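Local coordinates for protein tyrocidine synthase 2 (PDB 6TA8) that is a synthase whose modelled part is a condensation-family domain, a two-lobed structure with a mixed beta sheet in each lobe, at residues Leu86-Gln92 and Leu139-Val145; His164-Asp168 and Ile320-Thr324; His249-Phe255 and Ile434-Arg440; Ala284-Ala288 and Ser454-Leu459. All coordinates share one frame; numbering follows the deposited sequence.

Interaction 1: Leu86-Gln92 and Leu139-Val145; sequences LRMVYKQ and LEHGPLV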
loop_
_atom_site.group_PDB
_atom_site.type_symbol
_atom_site.label_atom_id
_atom_site.label_comp_id
_atom_site.label_asym_id
_atom_site.label_seq_id
_atom_site.Cartn_x
_atom_site.Cartn_y
_atom_site.Cartn_z
ATOM N N LEU A 86 14.444 -8.206 0.862
ATOM C CA LEU A 86 13.806 -9.051 1.863
ATOM C C LEU A 86 14.777 -9.546 2.928
ATOM O O LEU A 86 14.335 -10.164 3.903
ATOM C CB LEU A 86 13.125 -10.245 1.187
ATOM C CG LEU A 86 12.023 -9.901 0.181
ATOM C CD1 LEU A 86 11.450 -11.158 -0.457
ATOM C CD2 LEU A 86 10.922 -9.082 0.843
ATOM N N ARG A 87 16.077 -9.295 2.768
ATOM C CA ARG A 87 17.083 -9.650 3.763
ATOM C C ARG A 87 17.469 -8.465 4.639
ATOM O O ARG A 87 18.580 -8.427 5.179
ATOM C CB ARG A 87 18.325 -10.223 3.081
ATOM C CG ARG A 87 18.058 -11.423 2.194
ATOM C CD ARG A 87 19.354 -12.089 1.768
ATOM N NE ARG A 87 20.297 -11.120 1.219
ATOM C CZ ARG A 87 20.372 -10.798 -0.068
ATOM N NH1 ARG A 87 19.561 -11.372 -0.946
ATOM N NH2 ARG A 87 21.258 -9.902 -0.479
ATOM N N MET A 88 16.572 -7.498 4.796
ATOM C CA MET A 88 16.882 -6.260 5.493
ATOM C C MET A 88 16.665 -6.400 6.995
ATOM O O MET A 88 15.778 -7.126 7.453
ATOM C CB MET A 88 16.023 -5.114 4.958
ATOM C CG MET A 88 16.599 -3.728 5.196
ATOM S SD MET A 88 17.736 -3.214 3.894
ATOM C CE MET A 88 16.747 -3.550 2.442
ATOM N N VAL A 89 17.495 -5.688 7.760
ATOM C CA VAL A 89 17.342 -5.560 9.203
ATOM C C VAL A 89 17.550 -4.097 9.571
ATOM O O VAL A 89 18.185 -3.332 8.842
ATOM C CB VAL A 89 18.324 -6.457 9.990
ATOM C CG1 VAL A 89 17.944 -7.923 9.841
ATOM C CG2 VAL A 89 19.754 -6.216 9.527
ATOM N N TYR A 90 17.001 -3.709 10.721
ATOM C CA TYR A 90 17.006 -2.318 11.161
ATOM C C TYR A 90 17.576 -2.242 12.569
ATOM O O TYR A 90 17.047 -2.874 13.488
ATOM C CB TYR A 90 15.593 -1.725 11.120
ATOM C CG TYR A 90 15.015 -1.625 9.727
ATOM C CD1 TYR A 90 14.476 -2.738 9.094
ATOM C CD2 TYR A 90 15.010 -0.418 9.042
ATOM C CE1 TYR A 90 13.950 -2.651 7.819
ATOM C CE2 TYR A 90 14.484 -0.321 7.767
ATOM C CZ TYR A 90 13.959 -1.439 7.160
ATOM O OH TYR A 90 13.436 -1.346 5.891
ATOM N N LYS A 91 18.638 -1.462 12.742
ATOM C CA LYS A 91 19.296 -1.324 14.031
ATOM C C LYS A 91 19.124 0.089 14.571
ATOM O O LYS A 91 19.116 1.065 13.817
ATOM C CB LYS A 91 20.783 -1.669 13.924
ATOM C CG LYS A 91 21.037 -3.146 13.677
ATOM C CD LYS A 91 22.494 -3.428 13.365
ATOM C CE LYS A 91 22.912 -4.779 13.926
ATOM N NZ LYS A 91 21.810 -5.779 13.841
ATOM N N GLN A 92 18.989 0.190 15.893
ATOM C CA GLN A 92 18.783 1.480 16.545
ATOM C C GLN A 92 20.023 1.904 17.327
ATOM O O GLN A 92 19.986 2.004 18.558
ATOM C CB GLN A 92 17.562 1.417 17.467
ATOM C CG GLN A 92 16.957 2.768 17.815
ATOM C CD GLN A 92 15.472 2.674 18.100
ATOM O OE1 GLN A 92 14.648 3.158 17.323
ATOM N NE2 GLN A 92 15.122 2.036 19.210
ATOM N N LEU A 139 12.728 -7.042 14.069
ATOM C CA LEU A 139 13.193 -6.014 13.147
ATOM C C LEU A 139 14.706 -5.829 13.192
ATOM O O LEU A 139 15.310 -5.474 12.174
ATOM C CB LEU A 139 12.499 -4.684 13.447
ATOM C CG LEU A 139 11.363 -4.286 12.505
ATOM C CD1 LEU A 139 10.757 -2.954 12.923
ATOM C CD2 LEU A 139 11.859 -4.225 11.070
ATOM N N GLU A 140 15.334 -6.065 14.346
ATOM C CA GLU A 140 16.766 -5.808 14.465
ATOM C C GLU A 140 17.610 -6.955 13.925
ATOM O O GLU A 140 18.676 -6.714 13.347
ATOM C CB GLU A 140 17.136 -5.527 15.923
ATOM C CG GLU A 140 18.596 -5.138 16.117
ATOM C CD GLU A 140 18.836 -4.363 17.398
ATOM O OE1 GLU A 140 19.857 -3.648 17.477
ATOM O OE2 GLU A 140 18.008 -4.469 18.326
ATOM N N HIS A 141 17.160 -8.198 14.092
ATOM C CA HIS A 141 17.927 -9.354 13.656
ATOM C C HIS A 141 17.281 -10.116 12.508
ATOM O O HIS A 141 17.940 -10.978 11.915
ATOM C CB HIS A 141 18.155 -10.313 14.836
ATOM C CG HIS A 141 18.540 -9.624 16.109
ATOM N ND1 HIS A 141 17.696 -9.541 17.195
ATOM C CD2 HIS A 141 19.680 -8.986 16.469
ATOM C CE1 HIS A 141 18.298 -8.883 18.170
ATOM N NE2 HIS A 141 19.504 -8.535 17.755
ATOM N N GLY A 142 16.027 -9.827 12.176
ATOM C CA GLY A 142 15.346 -10.518 11.108
ATOM C C GLY A 142 14.999 -11.944 11.483
ATOM O O GLY A 142 15.222 -12.385 12.615
ATOM N N PRO A 143 14.438 -12.702 10.528
ATOM C CA PRO A 143 14.100 -12.225 9.184
ATOM C C PRO A 143 12.735 -11.542 9.127
ATOM O O PRO A 143 11.897 -11.767 10.000
ATOM C CB PRO A 143 14.101 -13.508 8.356
ATOM C CG PRO A 143 13.663 -14.556 9.322
ATOM C CD PRO A 143 14.216 -14.152 10.669
ATOM N N LEU A 144 12.518 -10.717 8.107
ATOM C CA LEU A 144 11.267 -9.986 7.954
ATOM C C LEU A 144 10.199 -10.775 7.211
ATOM O O LEU A 144 9.074 -10.284 7.071
ATOM C CB LEU A 144 11.517 -8.658 7.234
ATOM C CG LEU A 144 12.479 -7.687 7.921
ATOM C CD1 LEU A 144 12.546 -6.373 7.158
ATOM C CD2 LEU A 144 12.063 -7.455 9.363
ATOM N N VAL A 145 10.512 -11.980 6.741
ATOM C CA VAL A 145 9.578 -12.806 5.982
ATOM C C VAL A 145 9.191 -14.006 6.839
ATOM O O VAL A 145 10.058 -14.775 7.272
ATOM C CB VAL A 145 10.182 -13.258 4.645
ATOM C CG1 VAL A 145 9.165 -14.060 3.848
ATOM C CG2 VAL A 145 10.666 -12.056 3.849
#
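Two leucines of the 139-145 loop meet the Tyr90 ring along its CD1-CE1 side. Leu144 CD1 sits at its edge, near the ring plane and 4.0 Å from Tyr90 CE1, while Leu139 CD2 comes in obliquely, 3.6 Å from Tyr90 CD1. A chi1 of -65°, with CG anti to the carbonyl carbon, brings that side of the ring against the two leucine methyls, and the hydroxyl reaches past them to a weak hydrogen bond with Leu165 O. The other flat group, the His141 imidazole, has Glu140 CG on one face and is bound through ND1 to Asp138. The backbones meet where Tyr90 N donates to Leu139 O (2.8 Å, 163° at the hydrogen). Next to it, the CA-H of Glu140 points at Tyr90 O, 3.1 Å away. Val89 fills the turn with CG1, 3.6 Å from Gly142 N; glycine suits this spot because it is slim and its phi is positive (72°). A cis peptide before Pro143 then turns the chain on. The chains of Lys91 and Glu140 cross at about a right angle, CG to CG 4.0 Å. Strand 88-91 is an outermost strand of a small antiparallel sheet, paired with strand 98-101, and the loop leads from helix 122-134 into strand 145-152. At the far end, Leu86 packs on helix 69-82 and Val145 on Ile162 of strand 155-163.

Interaction 2: His164-Asp168 and Ile320-Thr324; sequences HLVVD and IGWFT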
loop_
_atom_site.group_PDB
_atom_site.type_symbol
_atom_site.label_atom_id
_atom_site.label_comp_id
_atom_site.label_asym_id
_atom_site.label_seq_id
_atom_site.Cartn_x
_atom_site.Cartn_y
_atom_site.Cartn_z
ATOM N N HIS A 164 6.039 -4.287 6.516
ATOM C CA HIS A 164 5.743 -3.301 5.481
ATOM C C HIS A 164 6.955 -2.473 5.072
ATOM O O HIS A 164 6.870 -1.735 4.085
ATOM C CB HIS A 164 4.625 -2.373 5.958
ATOM C CG HIS A 164 3.840 -1.748 4.847
ATOM N ND1 HIS A 164 4.284 -1.725 3.541
ATOM C CD2 HIS A 164 2.640 -1.122 4.846
ATOM C CE1 HIS A 164 3.390 -1.115 2.785
ATOM N NE2 HIS A 164 2.383 -0.738 3.552
ATOM N N LEU A 165 8.072 -2.576 5.793
ATOM C CA LEU A 165 9.232 -1.745 5.503
ATOM C C LEU A 165 9.978 -2.167 4.243
ATOM O O LEU A 165 10.886 -1.444 3.820
ATOM C CB LEU A 165 10.194 -1.758 6.693
ATOM C CG LEU A 165 9.991 -0.678 7.756
ATOM C CD1 LEU A 165 10.919 -0.918 8.936
ATOM C CD2 LEU A 165 10.218 0.705 7.163
ATOM N N VAL A 166 9.628 -3.301 3.636
ATOM C CA VAL A 166 10.395 -3.827 2.509
ATOM C C VAL A 166 9.479 -4.310 1.391
ATOM O O VAL A 166 9.941 -4.944 0.436
ATOM C CB VAL A 166 11.330 -4.964 2.964
ATOM C CG1 VAL A 166 12.479 -4.419 3.800
ATOM C CG2 VAL A 166 10.549 -6.015 3.740
ATOM N N VAL A 167 8.179 -4.024 1.493
ATOM C CA VAL A 167 7.205 -4.475 0.503
ATOM C C VAL A 167 6.126 -3.416 0.337
ATOM O O VAL A 167 5.858 -2.620 1.240
ATOM C CB VAL A 167 6.549 -5.825 0.887
ATOM C CG1 VAL A 167 7.486 -6.989 0.603
ATOM C CG2 VAL A 167 6.117 -5.810 2.343
ATOM N N ASP A 168 5.494 -3.420 -0.834
ATOM C CA ASP A 168 4.315 -2.605 -1.095
ATOM C C ASP A 168 3.418 -3.367 -2.067
ATOM O O ASP A 168 3.643 -4.548 -2.347
ATOM C CB ASP A 168 4.707 -1.211 -1.605
ATOM C CG ASP A 168 5.541 -1.255 -2.876
ATOM O OD1 ASP A 168 5.836 -2.357 -3.381
ATOM O OD2 ASP A 168 5.906 -0.168 -3.374
ATOM N N ILE A 320 11.636 -5.273 -5.497
ATOM C CA ILE A 320 10.736 -5.389 -4.357
ATOM C C ILE A 320 11.197 -4.419 -3.278
ATOM O O ILE A 320 12.391 -4.352 -2.959
ATOM C CB ILE A 320 10.694 -6.834 -3.830
ATOM C CG1 ILE A 320 9.912 -7.721 -4.801
ATOM C CG2 ILE A 320 10.085 -6.892 -2.435
ATOM C CD1 ILE A 320 9.724 -9.136 -4.319
ATOM N N GLY A 321 10.259 -3.657 -2.731
ATOM C CA GLY A 321 10.588 -2.674 -1.717
ATOM C C GLY A 321 9.361 -1.866 -1.369
ATOM O O GLY A 321 8.271 -2.085 -1.907
ATOM N N TRP A 322 9.551 -0.925 -0.447
ATOM C CA TRP A 322 8.493 -0.002 -0.036
ATOM C C TRP A 322 8.718 1.311 -0.780
ATOM O O TRP A 322 9.437 2.197 -0.317
ATOM C CB TRP A 322 8.484 0.193 1.476
ATOM C CG TRP A 322 7.202 0.782 1.990
ATOM C CD1 TRP A 322 6.048 0.969 1.286
ATOM C CD2 TRP A 322 6.945 1.267 3.314
ATOM N NE1 TRP A 322 5.089 1.536 2.089
ATOM C CE2 TRP A 322 5.615 1.728 3.340
ATOM C CE3 TRP A 322 7.711 1.351 4.482
ATOM C CZ2 TRP A 322 5.033 2.266 4.486
ATOM C CZ3 TRP A 322 7.130 1.886 5.619
ATOM C CH2 TRP A 322 5.805 2.337 5.612
ATOM N N PHE A 323 8.089 1.432 -1.949
ATOM C CA PHE A 323 8.243 2.591 -2.815
ATOM C C PHE A 323 7.100 3.590 -2.673
ATOM O O PHE A 323 7.021 4.536 -3.462
ATOM C CB PHE A 323 8.354 2.146 -4.276
ATOM C CG PHE A 323 9.657 1.480 -4.616
ATOM C CD1 PHE A 323 9.939 0.201 -4.163
ATOM C CD2 PHE A 323 10.595 2.129 -5.400
ATOM C CE1 PHE A 323 11.137 -0.414 -4.480
ATOM C CE2 PHE A 323 11.792 1.520 -5.722
ATOM C CZ PHE A 323 12.064 0.248 -5.260
ATOM N N THR A 324 6.223 3.402 -1.687
ATOM C CA THR A 324 5.017 4.214 -1.575
ATOM C C THR A 324 5.354 5.696 -1.454
ATOM O O THR A 324 6.196 6.092 -0.644
ATOM C CB THR A 324 4.193 3.760 -0.369
ATOM O OG1 THR A 324 3.619 2.475 -0.638
ATOM C CG2 THR A 324 3.078 4.753 -0.068
HETATM O O HOH W 1 1.491 1.973 1.707
#
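The HHxxxDG signature of condensation domains, running here from His163 past His164 to Asp168, closes against the loop 320-324. The imidazole of His164 forms an offset stack with the five-membered ring of Trp322, centroids 4.1 Å apart and planes at 27°. Its CG is anti to the backbone N (chi1 -155°), which folds the ring back so that ND1 donates, in the ring plane, to Val167 O at 2.9 Å; stack and bond together fix its rotation. The indole also takes His164 O over one face, 3.1 Å from Trp322 CD2. Tryptophan suits the place because its six-membered ring also reaches the apolar Leu165 CD2, 3.6 Å from Trp322 CZ3. Asp168 points toward the loop, and its OD2 accepts Phe323 N at 3.1 Å from above the carboxylate plane. The same oxygen pairs with Arg307, and OD1 is hydrogen-bonded to Ser171, so the buried carboxylate is well satisfied. Gly321 CA makes a CA-H...O contact with Val166 O (3.2 Å); glycine fits because a side chain would run into the Phe323 ring. Asp168 is also the N-cap of helix 169-187, and these bonds are consistent with the structural part that the HHxxxDG aspartate plays in condensation domains.

Interaction 3: His249-Phe255 and Ile434-Arg440; sequences HTRTLSF and ISVGYSR
Phe255 and Ile434 lie side by side and point the same way, Phe255 CE2 resting 3.5 Å from Ile434 CB, a close apolar fit between a flat ring and a branched carbon. Two hydrogen-bonded pairs along, on the same face of the sheet, Tyr438 turns its ring back over its partner strand: CG lies between the backbone N and the carbonyl carbon (chi1 67°), which brings one face over Arg251 CA and makes an off-centre CH-pi contact with Arg251 CB, 4.2 Å from the ring centroid. Arg251 and Arg440 also run alongside each other. Arg440 CD lies over one face of the Arg251 guanidinium, 3.8 Å from NH2, and the two planes are 29° apart; the like charges stand 4.5 Å apart, Arg251 NH2 to Arg440 NE, where both arginines are exposed to solvent. Arg251 NH1 is held by the carbonyls of Thr250 and Lys248. On the opposite face of the sheet, Ser254 OG and Ser435 OG share a hydrogen bond of 3.0 Å. The backbones form a regular antiparallel ladder in which Arg251 with Tyr438, Leu253 with Val436 and Phe255 with Ile434 are the hydrogen-bonded pairs; Arg440 N to His249 O (2.8 Å) closes its end. Strand 250-256 is an outermost strand of the six-stranded mixed sheet, and strand 431-439 lies between it and strand 421-428. Helix 445-466 packs against the face carrying Leu253, Ile434 and Tyr438.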
loop_
_atom_site.group_PDB
_atom_site.type_symbol
_atom_site.label_atom_id
_atom_site.label_comp_id
_atom_site.label_asym_id
_atom_site.label_seq_id
_atom_site.Cartn_x
_atom_site.Cartn_y
_atom_site.Cartn_z
ATOM N N HIS A 249 -9.277 -0.411 18.239
ATOM C CA HIS A 249 -10.610 0.134 18.023
ATOM C C HIS A 249 -10.925 0.357 16.550
ATOM O O HIS A 249 -11.918 1.021 16.235
ATOM C CB HIS A 249 -10.770 1.449 18.789
ATOM C CG HIS A 249 -10.363 1.363 20.228
ATOM N ND1 HIS A 249 -11.180 0.831 21.201
ATOM C CD2 HIS A 249 -9.226 1.741 20.857
ATOM C CE1 HIS A 249 -10.565 0.885 22.369
ATOM N NE2 HIS A 249 -9.375 1.433 22.187
ATOM N N THR A 250 -10.112 -0.182 15.645
ATOM C CA THR A 250 -10.303 0.044 14.220
ATOM C C THR A 250 -11.319 -0.940 13.654
ATOM O O THR A 250 -11.195 -2.154 13.844
ATOM C CB THR A 250 -8.975 -0.085 13.474
ATOM O OG1 THR A 250 -8.143 1.042 13.778
ATOM C CG2 THR A 250 -9.207 -0.145 11.973
ATOM N N ARG A 251 -12.323 -0.412 12.959
ATOM C CA ARG A 251 -13.313 -1.217 12.263
ATOM C C ARG A 251 -13.342 -0.822 10.792
ATOM O O ARG A 251 -12.940 0.282 10.416
ATOM C CB ARG A 251 -14.706 -1.052 12.883
ATOM C CG ARG A 251 -14.787 -1.452 14.346
ATOM C CD ARG A 251 -14.452 -2.922 14.538
ATOM N NE ARG A 251 -14.699 -3.364 15.907
ATOM C CZ ARG A 251 -13.770 -3.409 16.857
ATOM N NH1 ARG A 251 -12.524 -3.040 16.588
ATOM N NH2 ARG A 251 -14.084 -3.825 18.075
ATOM N N THR A 252 -13.821 -1.742 9.958
ATOM C CA THR A 252 -13.858 -1.541 8.515
ATOM C C THR A 252 -15.269 -1.771 7.999
ATOM O O THR A 252 -15.916 -2.758 8.365
ATOM C CB THR A 252 -12.883 -2.479 7.791
ATOM O OG1 THR A 252 -13.295 -3.839 7.985
ATOM C CG2 THR A 252 -11.467 -2.298 8.320
ATOM N N LEU A 253 -15.738 -0.860 7.151
ATOM C CA LEU A 253 -17.017 -0.984 6.465
ATOM C C LEU A 253 -16.744 -1.013 4.968
ATOM O O LEU A 253 -16.157 -0.072 4.423
ATOM C CB LEU A 253 -17.953 0.171 6.826
ATOM C CG LEU A 253 -19.375 0.113 6.259
ATOM C CD1 LEU A 253 -20.382 0.607 7.284
ATOM C CD2 LEU A 253 -19.485 0.919 4.979
ATOM N N SER A 254 -17.169 -2.086 4.306
ATOM C CA SER A 254 -16.866 -2.304 2.901
ATOM C C SER A 254 -18.147 -2.410 2.083
ATOM O O SER A 254 -19.171 -2.909 2.559
ATOM C CB SER A 254 -16.030 -3.576 2.706
ATOM O OG SER A 254 -14.893 -3.577 3.550
ATOM N N PHE A 255 -18.074 -1.929 0.843
ATOM C CA PHE A 255 -19.132 -2.127 -0.136
ATOM C C PHE A 255 -18.496 -2.481 -1.472
ATOM O O PHE A 255 -17.381 -2.050 -1.780
ATOM C CB PHE A 255 -20.036 -0.888 -0.270
ATOM C CG PHE A 255 -19.418 0.252 -1.038
ATOM C CD1 PHE A 255 -19.613 0.374 -2.406
ATOM C CD2 PHE A 255 -18.667 1.216 -0.387
ATOM C CE1 PHE A 255 -19.054 1.424 -3.111
ATOM C CE2 PHE A 255 -18.109 2.271 -1.086
ATOM C CZ PHE A 255 -18.302 2.373 -2.450
ATOM N N ILE A 434 -14.643 -1.221 -2.328
ATOM C CA ILE A 434 -14.111 -0.113 -1.543
ATOM C C ILE A 434 -14.229 -0.457 -0.067
ATOM O O ILE A 434 -15.221 -1.058 0.366
ATOM C CB ILE A 434 -14.853 1.199 -1.862
ATOM C CG1 ILE A 434 -15.005 1.378 -3.375
ATOM C CG2 ILE A 434 -14.136 2.388 -1.238
ATOM C CD1 ILE A 434 -13.701 1.590 -4.105
ATOM N N SER A 435 -13.217 -0.078 0.710
ATOM C CA SER A 435 -13.191 -0.323 2.146
ATOM C C SER A 435 -12.767 0.951 2.859
ATOM O O SER A 435 -11.796 1.598 2.454
ATOM C CB SER A 435 -12.239 -1.471 2.495
ATOM O OG SER A 435 -12.586 -2.649 1.786
ATOM N N VAL A 436 -13.494 1.307 3.915
ATOM C CA VAL A 436 -13.226 2.509 4.696
ATOM C C VAL A 436 -12.866 2.083 6.113
ATOM O O VAL A 436 -13.675 1.442 6.797
ATOM C CB VAL A 436 -14.427 3.468 4.703
ATOM C CG1 VAL A 436 -14.072 4.757 5.431
ATOM C CG2 VAL A 436 -14.883 3.757 3.281
ATOM N N GLY A 437 -11.661 2.438 6.550
ATOM C CA GLY A 437 -11.199 2.122 7.889
ATOM C C GLY A 437 -11.385 3.309 8.818
ATOM O O GLY A 437 -11.007 4.435 8.487
ATOM N N TYR A 438 -11.968 3.040 9.983
ATOM C CA TYR A 438 -12.255 4.073 10.967
ATOM C C TYR A 438 -12.069 3.500 12.365
ATOM O O TYR A 438 -11.919 2.290 12.551
ATOM C CB TYR A 438 -13.676 4.627 10.799
ATOM C CG TYR A 438 -14.762 3.625 11.124
ATOM C CD1 TYR A 438 -15.171 2.686 10.187
ATOM C CD2 TYR A 438 -15.378 3.615 12.371
ATOM C CE1 TYR A 438 -16.160 1.767 10.480
ATOM C CE2 TYR A 438 -16.367 2.698 12.674
ATOM C CZ TYR A 438 -16.755 1.778 11.724
ATOM O OH TYR A 438 -17.740 0.864 12.021
ATOM N N SER A 439 -12.081 4.388 13.354
ATOM C CA SER A 439 -12.028 4.002 14.759
ATOM C C SER A 439 -13.418 4.131 15.365
ATOM O O SER A 439 -14.100 5.141 15.158
ATOM C CB SER A 439 -11.032 4.869 15.532
ATOM O OG SER A 439 -11.055 4.557 16.915
ATOM N N ARG A 440 -13.836 3.108 16.114
ATOM C CA ARG A 440 -15.178 3.110 16.681
ATOM C C ARG A 440 -15.331 4.127 17.804
ATOM O O ARG A 440 -16.464 4.453 18.176
ATOM C CB ARG A 440 -15.543 1.711 17.184
ATOM C CG ARG A 440 -14.632 1.178 18.274
ATOM C CD ARG A 440 -15.080 -0.202 18.728
ATOM N NE ARG A 440 -16.498 -0.219 19.077
ATOM C CZ ARG A 440 -16.971 0.018 20.297
ATOM N NH1 ARG A 440 -16.137 0.287 21.292
ATOM N NH2 ARG A 440 -18.276 -0.014 20.522
HETATM O O HOH W 2 -13.802 -1.147 21.613
#

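Interaction 4: Ala284-Ala288 and Ser454-Leu459; sequences ALGLA and SYRKHL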
loop_
_atom_site.group_PDB
_atom_site.type_symbol
_atom_site.label_atom_id
_atom_site.label_comp_id
_atom_site.label_asym_id
_atom_site.label_seq_id
_atom_site.Cartn_x
_atom_site.Cartn_y
_atom_site.Cartn_z
ATOM N N ALA A 284 -15.890 11.057 -7.388
ATOM C CA ALA A 284 -16.988 10.564 -6.567
ATOM C C ALA A 284 -16.674 10.642 -5.080
ATOM O O ALA A 284 -17.601 10.703 -4.266
ATOM C CB ALA A 284 -17.331 9.125 -6.952
ATOM N N LEU A 285 -15.391 10.641 -4.708
ATOM C CA LEU A 285 -15.031 10.765 -3.299
ATOM C C LEU A 285 -15.259 12.184 -2.793
ATOM O O LEU A 285 -15.745 12.377 -1.673
ATOM C CB LEU A 285 -13.575 10.350 -3.091
ATOM C CG LEU A 285 -13.037 10.464 -1.664
ATOM C CD1 LEU A 285 -13.860 9.609 -0.713
ATOM C CD2 LEU A 285 -11.569 10.073 -1.612
ATOM N N GLY A 286 -14.910 13.188 -3.601
ATOM C CA GLY A 286 -15.129 14.564 -3.190
ATOM C C GLY A 286 -16.599 14.892 -3.014
ATOM O O GLY A 286 -16.985 15.568 -2.057
ATOM N N LEU A 287 -17.441 14.415 -3.934
ATOM C CA LEU A 287 -18.876 14.635 -3.803
ATOM C C LEU A 287 -19.454 13.867 -2.623
ATOM O O LEU A 287 -20.433 14.314 -2.014
ATOM C CB LEU A 287 -19.591 14.235 -5.092
ATOM C CG LEU A 287 -18.983 14.767 -6.388
ATOM C CD1 LEU A 287 -19.685 14.150 -7.580
ATOM C CD2 LEU A 287 -19.063 16.283 -6.438
ATOM N N ALA A 288 -18.870 12.714 -2.291
ATOM C CA ALA A 288 -19.342 11.946 -1.144
ATOM C C ALA A 288 -19.117 12.710 0.155
ATOM O O ALA A 288 -20.025 12.820 0.986
ATOM C CB ALA A 288 -18.646 10.586 -1.100
ATOM N N SER A 454 -23.149 7.272 0.197
ATOM C CA SER A 454 -23.031 8.463 -0.636
ATOM C C SER A 454 -21.903 8.323 -1.651
ATOM O O SER A 454 -21.958 8.929 -2.727
ATOM C CB SER A 454 -22.809 9.699 0.238
ATOM O OG SER A 454 -23.898 9.900 1.122
ATOM N N TYR A 455 -20.878 7.533 -1.324
ATOM C CA TYR A 455 -19.798 7.284 -2.273
ATOM C C TYR A 455 -20.246 6.360 -3.397
ATOM O O TYR A 455 -19.743 6.464 -4.522
ATOM C CB TYR A 455 -18.590 6.697 -1.541
ATOM C CG TYR A 455 -17.343 6.569 -2.386
ATOM C CD1 TYR A 455 -16.993 7.554 -3.300
ATOM C CD2 TYR A 455 -16.508 5.466 -2.262
ATOM C CE1 TYR A 455 -15.853 7.439 -4.071
ATOM C CE2 TYR A 455 -15.366 5.344 -3.028
ATOM C CZ TYR A 455 -15.042 6.333 -3.931
ATOM O OH TYR A 455 -13.906 6.218 -4.697
ATOM N N ARG A 456 -21.189 5.459 -3.119
ATOM C CA ARG A 456 -21.687 4.557 -4.151
ATOM C C ARG A 456 -22.679 5.255 -5.075
ATOM O O ARG A 456 -22.656 5.037 -6.292
ATOM C CB ARG A 456 -22.327 3.326 -3.508
ATOM C CG ARG A 456 -23.208 2.522 -4.448
ATOM C CD ARG A 456 -23.417 1.111 -3.937
ATOM N NE ARG A 456 -23.816 1.092 -2.533
ATOM C CZ ARG A 456 -23.939 -0.015 -1.809
ATOM N NH1 ARG A 456 -23.694 -1.199 -2.356
ATOM N NH2 ARG A 456 -24.308 0.060 -0.537
ATOM N N LYS A 457 -23.551 6.101 -4.520
ATOM C CA LYS A 457 -24.533 6.807 -5.333
ATOM C C LYS A 457 -23.896 7.792 -6.304
ATOM O O LYS A 457 -24.581 8.263 -7.218
ATOM C CB LYS A 457 -25.537 7.537 -4.437
ATOM C CG LYS A 457 -25.032 8.842 -3.843
ATOM C CD LYS A 457 -26.173 9.829 -3.651
ATOM C CE LYS A 457 -25.746 11.022 -2.808
ATOM N NZ LYS A 457 -25.568 10.659 -1.374
ATOM N N HIS A 458 -22.616 8.114 -6.130
ATOM C CA HIS A 458 -21.886 8.937 -7.085
ATOM C C HIS A 458 -21.051 8.119 -8.056
ATOM O O HIS A 458 -20.844 8.553 -9.194
ATOM C CB HIS A 458 -20.982 9.932 -6.348
ATOM C CG HIS A 458 -21.729 11.041 -5.677
ATOM N ND1 HIS A 458 -21.993 11.050 -4.325
ATOM C CD2 HIS A 458 -22.273 12.177 -6.174
ATOM C CE1 HIS A 458 -22.665 12.144 -4.016
ATOM N NE2 HIS A 458 -22.847 12.846 -5.120
ATOM N N LEU A 459 -20.562 6.949 -7.636
ATOM C CA LEU A 459 -19.879 6.057 -8.566
ATOM C C LEU A 459 -20.843 5.540 -9.626
ATOM O O LEU A 459 -20.520 5.519 -10.820
ATOM C CB LEU A 459 -19.238 4.895 -7.808
ATOM C CG LEU A 459 -17.916 5.172 -7.093
ATOM C CD1 LEU A 459 -17.466 3.946 -6.311
ATOM C CD2 LEU A 459 -16.851 5.598 -8.087
#
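One CH-pi contact, between Leu287 and His458, joins the two helices: Leu287 CB stands over the imidazole, 3.6 Å from its centroid and 16° off the ring normal, with Leu287 CD1 3.5 Å from His458 CD2. A hydrogen bond one turn back along its own helix, His458 ND1 to Ser454 O at 2.7 Å, holds that ring in position, so histidine offers both a flat face and a donor. Ring contacts of another sort belong to Tyr455. With its CG anti to the backbone N (chi1 -172°), it directs an edge at the first helix, CD1 3.3 Å from Ala284 O, while Leu285 CD1 lies over one face. The hydroxyl is satisfied by Leu281 O, one turn earlier on that helix. Plain apolar packing falls to the alanines, whose small side chains allow the axes to come within 8.2 Å. Ala284 CB touches Leu459 CD2 at 3.7 Å, and Ala288 CB rests equally near Tyr455 CA (3.7 Å). Helices 277-293 and 445-466 cross at a steep slant, the N-to-C directions of the two segments 135° apart. Leu285 and Tyr455 both reach Phe385 of strand 383-390, which ties the pair to the sheet, and Leu287 turns to helix 339-351.

The four contacts fall into two groups. Interactions 1 and 2 touch, Met88 CB lying 3.8 Å from Val166 CG1, so Val166, within the HHxxxDG loop itself, packs on Met88, Tyr90 and Leu144. Interactions 3 and 4 touch as well: Phe255 CZ packs 3.6 Å from Tyr455 CD2, and Ile434 CG2 comes 3.7 Å from Tyr455 CE2, so sheet edge and helix pair share one apolar layer. Between the groups, interactions 2 and 3 come no nearer than about 14 Å between nearest atoms, and the centres of interactions 1 and 4 are about 41 Å apart, on opposite sides of the chain's centre. Interaction 2, its centre about 8 Å from that of the chain, holds the signature motif.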